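Local atomic coordinates of calcium-regulated actin-bundling protein (Dictyostelium discoideum, PDB entry 4X3N), a protein that binds actin filaments and bundles them under the control of calcium, and may contribute to filopodia and pseudopodia during cell movement. Residues 191-196 with 235-240; 187-192 with 242-247. All coordinates share one frame; numbering follows the deposited sequence.

Overall arrangement
Both contacts join helix 181-211 to helix 232-255, which run antiparallel, and their centres lie about 8 Å apart on the same side of the chain's centre. The first segments overlap, sharing Glu191 and Glu192, and because the helices run in opposite directions 187-192 faces the later segment 242-247 while 191-196 faces 235-240. The two meet physically where Val193 CG2 of interaction 1 packs on Ala244 CB of interaction 2, 3.8 Å away, making one continuous seam. Helix 273-290 packs beside both as a third helix; all four segments belong to the F-actin-bundling C-terminal region. Calcium is held earlier in the chain, by Asp144, Asn146, Asp148, Arg150 and Glu155.

Interaction 1 (191-196 with 235-240); sequences EEVNKR and EQLNFA
This is one level of an antiparallel helix pair, where Arg196 and Val193 of helix 181-211 meet Gln236, Leu237 and Ala240 of helix 232-255. The local axes approach to 8.9 Å at 167°. Arg196 lays its aliphatic part across the seam: CB sits 3.8 Å from Leu237 CA, and CG meets Ala240 CB at the same 3.8 Å. A bend at chi2 (-54°) then turns the chain so that the guanidinium lies beside Gln236. There OE1 of Gln236 stands over one face of the guanidinium, 3.1 Å from Arg196 NH1, with the amide and guanidinium planes 27° apart; the angle is too poor for a hydrogen bond. The salt bridge lies within the helix: Arg196 NE meets Glu192 OE2 in the guanidinium plane at 2.5 Å, a length short enough to be read with caution. Lys195 adds a long, weak ion pair to the same oxygen. On the buried side, Val193 divides its methyls: CG1 reaches Leu237 CD1 at 3.9 Å, and CG2 rests 3.6 Å from Ala240 O. With an alanine in place of Arg196, Glu192 would probably lose its closest charge partner, and Ala240 and Gln236 the chain packed against them. The chemistry is thus divided: apolar carbons join the helices, while the charges pair along one helix, at the partly exposed border of the seam.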
ATOM      1  N   GLU A 191      22.818   0.893  17.815  1.00 25.67           N
ATOM      2  CA  GLU A 191      22.469   0.831  16.422  1.00 24.89           C
ATOM      3  C   GLU A 191      23.757   0.744  15.591  1.00 25.17           C
ATOM      4  O   GLU A 191      23.805   0.091  14.560  1.00 27.14           O
ATOM      5  CB  GLU A 191      21.585   2.013  15.975  1.00 29.35           C
ATOM      6  CG  GLU A 191      21.337   2.035  14.477  1.00 35.42           C
ATOM      7  CD  GLU A 191      20.794   0.694  13.906  1.00 41.82           C
ATOM      8  OE1 GLU A 191      20.120  -0.074  14.663  1.00 42.25           O
ATOM      9  OE2 GLU A 191      21.051   0.395  12.699  1.00 45.21           O
ATOM     10  N   GLU A 192      24.807   1.397  16.031  1.00 24.45           N
ATOM     11  CA  GLU A 192      26.068   1.258  15.330  1.00 25.03           C
ATOM     12  C   GLU A 192      26.612  -0.216  15.427  1.00 23.92           C
ATOM     13  O   GLU A 192      27.227  -0.698  14.514  1.00 25.50           O
ATOM     14  CB  GLU A 192      27.033   2.304  15.880  1.00 26.54           C
ATOM     15  CG  GLU A 192      28.478   2.137  15.462  1.00 31.77           C
ATOM     16  CD  GLU A 192      28.706   2.327  13.990  1.00 35.65           C
ATOM     17  OE1 GLU A 192      27.905   3.032  13.389  1.00 36.94           O
ATOM     18  OE2 GLU A 192      29.675   1.743  13.456  1.00 41.35           O
ATOM     19  N   VAL A 193      26.379  -0.945  16.511  1.00 22.05           N
ATOM     20  CA  VAL A 193      26.687  -2.352  16.491  1.00 22.33           C
ATOM     21  C   VAL A 193      25.901  -3.061  15.389  1.00 22.35           C
ATOM     22  O   VAL A 193      26.451  -3.915  14.697  1.00 21.83           O
ATOM     23  CB  VAL A 193      26.421  -3.039  17.829  1.00 21.69           C
ATOM     24  CG1 VAL A 193      26.646  -4.531  17.732  1.00 24.63           C
ATOM     25  CG2 VAL A 193      27.246  -2.444  18.957  1.00 24.44           C
ATOM     26  N   ASN A 194      24.598  -2.762  15.233  1.00 23.24           N
ATOM     27  CA  ASN A 194      23.857  -3.368  14.150  1.00 24.14           C
ATOM     28  C   ASN A 194      24.510  -3.065  12.811  1.00 25.97           C
ATOM     29  O   ASN A 194      24.677  -3.956  11.955  1.00 22.00           O
ATOM     30  CB  ASN A 194      22.427  -2.910  14.126  1.00 26.06           C
ATOM     31  CG  ASN A 194      21.660  -3.487  15.306  1.00 26.76           C
ATOM     32  OD1 ASN A 194      21.976  -4.564  15.767  1.00 26.56           O
ATOM     33  ND2 ASN A 194      20.701  -2.755  15.805  1.00 29.05           N
ATOM     34  N   LYS A 195      24.909  -1.822  12.626  1.00 25.21           N
ATOM     35  CA  LYS A 195      25.511  -1.506  11.357  1.00 25.83           C
ATOM     36  C   LYS A 195      26.786  -2.344  11.162  1.00 24.79           C
ATOM     37  O   LYS A 195      27.036  -2.796  10.097  1.00 24.55           O
ATOM     38  CB  LYS A 195      25.743  -0.010  11.323  1.00 31.87           C
ATOM     39  CG  LYS A 195      26.277   0.520  10.021  1.00 42.80           C
ATOM     40  CD  LYS A 195      26.268   2.072   9.943  1.00 51.05           C
ATOM     41  CE  LYS A 195      27.579   2.770  10.374  1.00 56.61           C
ATOM     42  NZ  LYS A 195      28.905   2.225   9.923  1.00 56.60           N
ATOM     43  N   ARG A 196      27.620  -2.512  12.171  1.00 22.74           N
ATOM     44  CA  ARG A 196      28.848  -3.309  12.008  1.00 23.33           C
ATOM     45  C   ARG A 196      28.562  -4.814  11.823  1.00 23.62           C
ATOM     46  O   ARG A 196      29.259  -5.491  11.111  1.00 22.13           O
ATOM     47  CB  ARG A 196      29.737  -3.096  13.191  1.00 24.01           C
ATOM     48  CG  ARG A 196      30.270  -1.670  13.378  1.00 27.42           C
ATOM     49  CD  ARG A 196      30.965  -1.188  12.086  1.00 30.76           C
ATOM     50  NE  ARG A 196      31.211   0.239  12.177  1.00 42.74           N
ATOM     51  CZ  ARG A 196      32.256   0.915  11.659  1.00 45.33           C
ATOM     52  NH1 ARG A 196      33.208   0.320  10.937  1.00 40.85           N
ATOM     53  NH2 ARG A 196      32.336   2.230  11.864  1.00 47.04           N
ATOM     54  N   GLU A 235      37.010  -6.769  13.447  1.00 24.54           N
ATOM     55  CA  GLU A 235      37.607  -5.843  14.367  1.00 25.90           C
ATOM     56  C   GLU A 235      36.694  -4.622  14.688  1.00 23.49           C
ATOM     57  O   GLU A 235      36.571  -4.191  15.828  1.00 23.66           O
ATOM     58  CB  GLU A 235      38.964  -5.375  13.809  1.00 30.35           C
ATOM     59  CG  GLU A 235      39.680  -4.360  14.694  1.00 33.59           C
ATOM     60  CD  GLU A 235      41.027  -3.902  14.086  1.00 36.83           C
ATOM     61  OE1 GLU A 235      42.069  -4.068  14.737  1.00 31.12           O
ATOM     62  OE2 GLU A 235      41.009  -3.366  12.961  1.00 38.10           O
ATOM     63  N   GLN A 236      36.121  -4.037  13.667  1.00 23.81           N
ATOM     64  CA  GLN A 236      35.297  -2.851  13.833  1.00 25.49           C
ATOM     65  C   GLN A 236      34.072  -3.226  14.693  1.00 26.99           C
ATOM     66  O   GLN A 236      33.629  -2.456  15.549  1.00 26.98           O
ATOM     67  CB  GLN A 236      34.855  -2.357  12.472  1.00 28.91           C
ATOM     68  CG  GLN A 236      35.947  -1.700  11.608  1.00 31.03           C
ATOM     69  CD  GLN A 236      36.448  -0.409  12.222  1.00 38.11           C
ATOM     70  OE1 GLN A 236      35.670   0.401  12.797  1.00 38.08           O
ATOM     71  NE2 GLN A 236      37.759  -0.173  12.086  1.00 43.49           N
ATOM     72  N   LEU A 237      33.531  -4.411  14.463  1.00 25.40           N
ATOM     73  CA  LEU A 237      32.385  -4.892  15.281  1.00 25.50           C
ATOM     74  C   LEU A 237      32.790  -5.019  16.730  1.00 24.83           C
ATOM     75  O   LEU A 237      32.136  -4.468  17.634  1.00 25.84           O
ATOM     76  CB  LEU A 237      31.892  -6.210  14.702  1.00 25.78           C
ATOM     77  CG  LEU A 237      30.771  -6.963  15.404  1.00 24.14           C
ATOM     78  CD1 LEU A 237      29.621  -6.073  15.711  1.00 28.07           C
ATOM     79  CD2 LEU A 237      30.309  -8.098  14.517  1.00 24.45           C
ATOM     80  N   ASN A 238      33.900  -5.701  16.980  1.00 25.59           N
ATOM     81  CA  ASN A 238      34.413  -5.832  18.352  1.00 26.21           C
ATOM     82  C   ASN A 238      34.570  -4.515  19.065  1.00 27.59           C
ATOM     83  O   ASN A 238      34.230  -4.381  20.242  1.00 30.68           O
ATOM     84  CB  ASN A 238      35.748  -6.553  18.370  1.00 26.41           C
ATOM     85  CG  ASN A 238      35.666  -8.021  17.912  1.00 31.10           C
ATOM     86  OD1 ASN A 238      34.627  -8.688  17.976  1.00 31.13           O
ATOM     87  ND2 ASN A 238      36.810  -8.540  17.481  1.00 31.30           N
ATOM     88  N   PHE A 239      35.057  -3.498  18.359  1.00 27.07           N
ATOM     89  CA  PHE A 239      35.234  -2.196  18.981  1.00 28.63           C
ATOM     90  C   PHE A 239      33.863  -1.520  19.168  1.00 25.61           C
ATOM     91  O   PHE A 239      33.635  -0.846  20.169  1.00 27.25           O
ATOM     92  CB  PHE A 239      36.219  -1.291  18.193  1.00 29.49           C
ATOM     93  CG  PHE A 239      37.704  -1.501  18.550  1.00 34.78           C
ATOM     94  CD1 PHE A 239      38.324  -0.706  19.525  1.00 32.73           C
ATOM     95  CD2 PHE A 239      38.478  -2.486  17.922  1.00 34.75           C
ATOM     96  CE1 PHE A 239      39.670  -0.879  19.843  1.00 35.84           C
ATOM     97  CE2 PHE A 239      39.839  -2.664  18.250  1.00 38.78           C
ATOM     98  CZ  PHE A 239      40.432  -1.868  19.217  1.00 36.29           C
ATOM     99  N   ALA A 240      32.963  -1.675  18.198  1.00 23.42           N
ATOM    100  CA  ALA A 240      31.629  -1.073  18.319  1.00 24.17           C
ATOM    101  C   ALA A 240      30.932  -1.640  19.553  1.00 24.86           C
ATOM    102  O   ALA A 240      30.243  -0.916  20.260  1.00 26.49           O
ATOM    103  CB  ALA A 240      30.825  -1.378  17.089  1.00 25.55           C
TER

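Interaction 2 (187-192 with 242-247); sequences RLALEE and ISAEAA
The carbonyl oxygen of Ser243 takes the backbone N of Ala247 at 3.0 Å, and CB of Ala189, from the facing helix, comes up to the same Ser243 O at 4.4 Å. Around that turn the single methyl of Ala189 does most of the joining. Ala189 CB presses on the backbone itself, 3.7 Å from Ala244 CA, and also meets Ala247 CB at 4.1 Å. From Ala189 CB to Ala244 CB is a little longer, 4.3 Å. With nothing larger than a methyl at this point, the two backbones can come close: the CA atoms of Ala189 and Ala244 are 4.8 Å apart, and the local axes pass at 8.3 Å, antiparallel at 164°.

Next to Ala189, Leu190 closes the buried flank. With CG anti to the carbonyl carbon (chi1 -77°) and chi2 extended, Leu190 brings its methyl CD2 to 4.0 Å from Ala244 CB. Both residues also face the third helix, 273-290: Leu190 touches Met279, Asp282 and Lys286, and Ala244 touches Leu283. The other border is more polar, with Ser243 OG hydrogen-bonded back to Phe239 O one turn earlier in its own helix. No hydrogen bond crosses between the two segments, so the helices are joined here by van der Waals contact of alanine methyls with backbone and with one another, plus one leucine methyl. The arrangement is that of alanine-mediated antiparallel helix packing, in which small residues at the interface let helices 181-211 and 232-255 approach closely while helix 273-290 packs against the pair as a third helix.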
ATOM      1  N   ARG A 187      21.565   4.251  22.864  1.00 22.22           N
ATOM      2  CA  ARG A 187      20.738   3.611  21.818  1.00 22.83           C
ATOM      3  C   ARG A 187      21.474   3.648  20.437  1.00 23.62           C
ATOM      4  O   ARG A 187      21.570   2.675  19.710  1.00 21.67           O
ATOM      5  CB  ARG A 187      19.412   4.362  21.667  1.00 23.40           C
ATOM      6  CG  ARG A 187      18.562   3.786  20.551  1.00 24.30           C
ATOM      7  CD  ARG A 187      17.132   4.285  20.555  1.00 26.69           C
ATOM      8  NE  ARG A 187      16.982   5.725  20.624  1.00 26.27           N
ATOM      9  CZ  ARG A 187      17.126   6.549  19.584  1.00 24.95           C
ATOM     10  NH1 ARG A 187      17.522   6.138  18.390  1.00 27.92           N
ATOM     11  NH2 ARG A 187      16.904   7.815  19.759  1.00 28.28           N
ATOM     12  N   LEU A 188      21.983   4.801  20.096  1.00 22.97           N
ATOM     13  CA  LEU A 188      22.681   4.940  18.827  1.00 27.26           C
ATOM     14  C   LEU A 188      23.973   4.173  18.789  1.00 26.09           C
ATOM     15  O   LEU A 188      24.358   3.693  17.725  1.00 27.11           O
ATOM     16  CB  LEU A 188      22.964   6.416  18.518  1.00 27.56           C
ATOM     17  CG  LEU A 188      21.713   7.259  18.335  1.00 32.11           C
ATOM     18  CD1 LEU A 188      22.073   8.753  18.229  1.00 34.84           C
ATOM     19  CD2 LEU A 188      20.973   6.775  17.115  1.00 33.31           C
ATOM     20  N   ALA A 189      24.654   4.033  19.915  1.00 24.33           N
ATOM     21  CA  ALA A 189      25.799   3.158  19.930  1.00 23.99           C
ATOM     22  C   ALA A 189      25.410   1.698  19.655  1.00 23.68           C
ATOM     23  O   ALA A 189      26.100   0.941  18.961  1.00 21.00           O
ATOM     24  CB  ALA A 189      26.509   3.267  21.270  1.00 24.56           C
ATOM     25  N   LEU A 190      24.310   1.273  20.253  1.00 23.95           N
ATOM     26  CA  LEU A 190      23.752  -0.041  19.912  1.00 24.60           C
ATOM     27  C   LEU A 190      23.378  -0.150  18.417  1.00 24.30           C
ATOM     28  O   LEU A 190      23.664  -1.150  17.796  1.00 25.23           O
ATOM     29  CB  LEU A 190      22.592  -0.387  20.837  1.00 22.80           C
ATOM     30  CG  LEU A 190      23.008  -0.851  22.250  1.00 22.57           C
ATOM     31  CD1 LEU A 190      21.895  -0.747  23.268  1.00 22.60           C
ATOM     32  CD2 LEU A 190      23.606  -2.231  22.246  1.00 21.43           C
ATOM     33  N   GLU A 191      22.818   0.893  17.815  1.00 25.67           N
ATOM     34  CA  GLU A 191      22.469   0.831  16.422  1.00 24.89           C
ATOM     35  C   GLU A 191      23.757   0.744  15.591  1.00 25.17           C
ATOM     36  O   GLU A 191      23.805   0.091  14.560  1.00 27.14           O
ATOM     37  CB  GLU A 191      21.585   2.013  15.975  1.00 29.35           C
ATOM     38  CG  GLU A 191      21.337   2.035  14.477  1.00 35.42           C
ATOM     39  CD  GLU A 191      20.794   0.694  13.906  1.00 41.82           C
ATOM     40  OE1 GLU A 191      20.120  -0.074  14.663  1.00 42.25           O
ATOM     41  OE2 GLU A 191      21.051   0.395  12.699  1.00 45.21           O
ATOM     42  N   GLU A 192      24.807   1.397  16.031  1.00 24.45           N
ATOM     43  CA  GLU A 192      26.068   1.258  15.330  1.00 25.03           C
ATOM     44  C   GLU A 192      26.612  -0.216  15.427  1.00 23.92           C
ATOM     45  O   GLU A 192      27.227  -0.698  14.514  1.00 25.50           O
ATOM     46  CB  GLU A 192      27.033   2.304  15.880  1.00 26.54           C
ATOM     47  CG  GLU A 192      28.478   2.137  15.462  1.00 31.77           C
ATOM     48  CD  GLU A 192      28.706   2.327  13.990  1.00 35.65           C
ATOM     49  OE1 GLU A 192      27.905   3.032  13.389  1.00 36.94           O
ATOM     50  OE2 GLU A 192      29.675   1.743  13.456  1.00 41.35           O
ATOM     51  N   ILE A 242      32.318  -2.486  22.335  1.00 28.34           N
ATOM     52  CA  ILE A 242      32.917  -1.865  23.512  1.00 26.05           C
ATOM     53  C   ILE A 242      32.312  -0.493  23.651  1.00 25.16           C
ATOM     54  O   ILE A 242      31.925  -0.095  24.745  1.00 27.50           O
ATOM     55  CB  ILE A 242      34.453  -1.818  23.385  1.00 26.79           C
ATOM     56  CG1 ILE A 242      34.983  -3.245  23.371  1.00 27.09           C
ATOM     57  CG2 ILE A 242      35.064  -1.002  24.517  1.00 28.82           C
ATOM     58  CD1 ILE A 242      36.481  -3.341  23.160  1.00 31.15           C
ATOM     59  N   SER A 243      32.171   0.224  22.538  1.00 26.82           N
ATOM     60  CA  SER A 243      31.600   1.542  22.642  1.00 28.56           C
ATOM     61  C   SER A 243      30.222   1.443  23.183  1.00 26.10           C
ATOM     62  O   SER A 243      29.822   2.296  23.968  1.00 26.90           O
ATOM     63  CB  SER A 243      31.512   2.256  21.333  1.00 31.81           C
ATOM     64  OG  SER A 243      32.777   2.138  20.750  1.00 46.16           O
ATOM     65  N   ALA A 244      29.457   0.494  22.650  1.00 25.21           N
ATOM     66  CA  ALA A 244      28.031   0.364  23.087  1.00 26.71           C
ATOM     67  C   ALA A 244      27.988   0.154  24.568  1.00 24.19           C
ATOM     68  O   ALA A 244      27.166   0.742  25.282  1.00 28.57           O
ATOM     69  CB  ALA A 244      27.341  -0.808  22.417  1.00 25.28           C
ATOM     70  N   GLU A 245      28.841  -0.759  25.017  1.00 24.32           N
ATOM     71  CA  GLU A 245      28.850  -1.158  26.409  1.00 29.01           C
ATOM     72  C   GLU A 245      29.170  -0.020  27.331  1.00 30.14           C
ATOM     73  O   GLU A 245      28.547   0.148  28.393  1.00 27.35           O
ATOM     74  CB  GLU A 245      29.842  -2.316  26.643  1.00 29.79           C
ATOM     75  CG  GLU A 245      29.887  -2.697  28.119  1.00 34.75           C
ATOM     76  CD  GLU A 245      30.409  -4.116  28.387  1.00 37.35           C
ATOM     77  OE1 GLU A 245      30.762  -4.865  27.477  1.00 37.69           O
ATOM     78  OE2 GLU A 245      30.487  -4.500  29.546  1.00 45.66           O
ATOM     79  N   ALA A 246      30.137   0.794  26.929  1.00 29.66           N
ATOM     80  CA  ALA A 246      30.498   1.974  27.701  1.00 30.20           C
ATOM     81  C   ALA A 246      29.366   2.957  27.706  1.00 27.77           C
ATOM     82  O   ALA A 246      29.081   3.625  28.701  1.00 26.08           O
ATOM     83  CB  ALA A 246      31.769   2.639  27.149  1.00 28.39           C
ATOM     84  N   ALA A 247      28.719   3.121  26.589  1.00 25.24           N
ATOM     85  CA  ALA A 247      27.675   4.097  26.564  1.00 26.19           C
ATOM     86  C   ALA A 247      26.479   3.582  27.418  1.00 27.98           C
ATOM     87  O   ALA A 247      25.838   4.345  28.150  1.00 29.05           O
ATOM     88  CB  ALA A 247      27.233   4.330  25.142  1.00 28.29           C
TER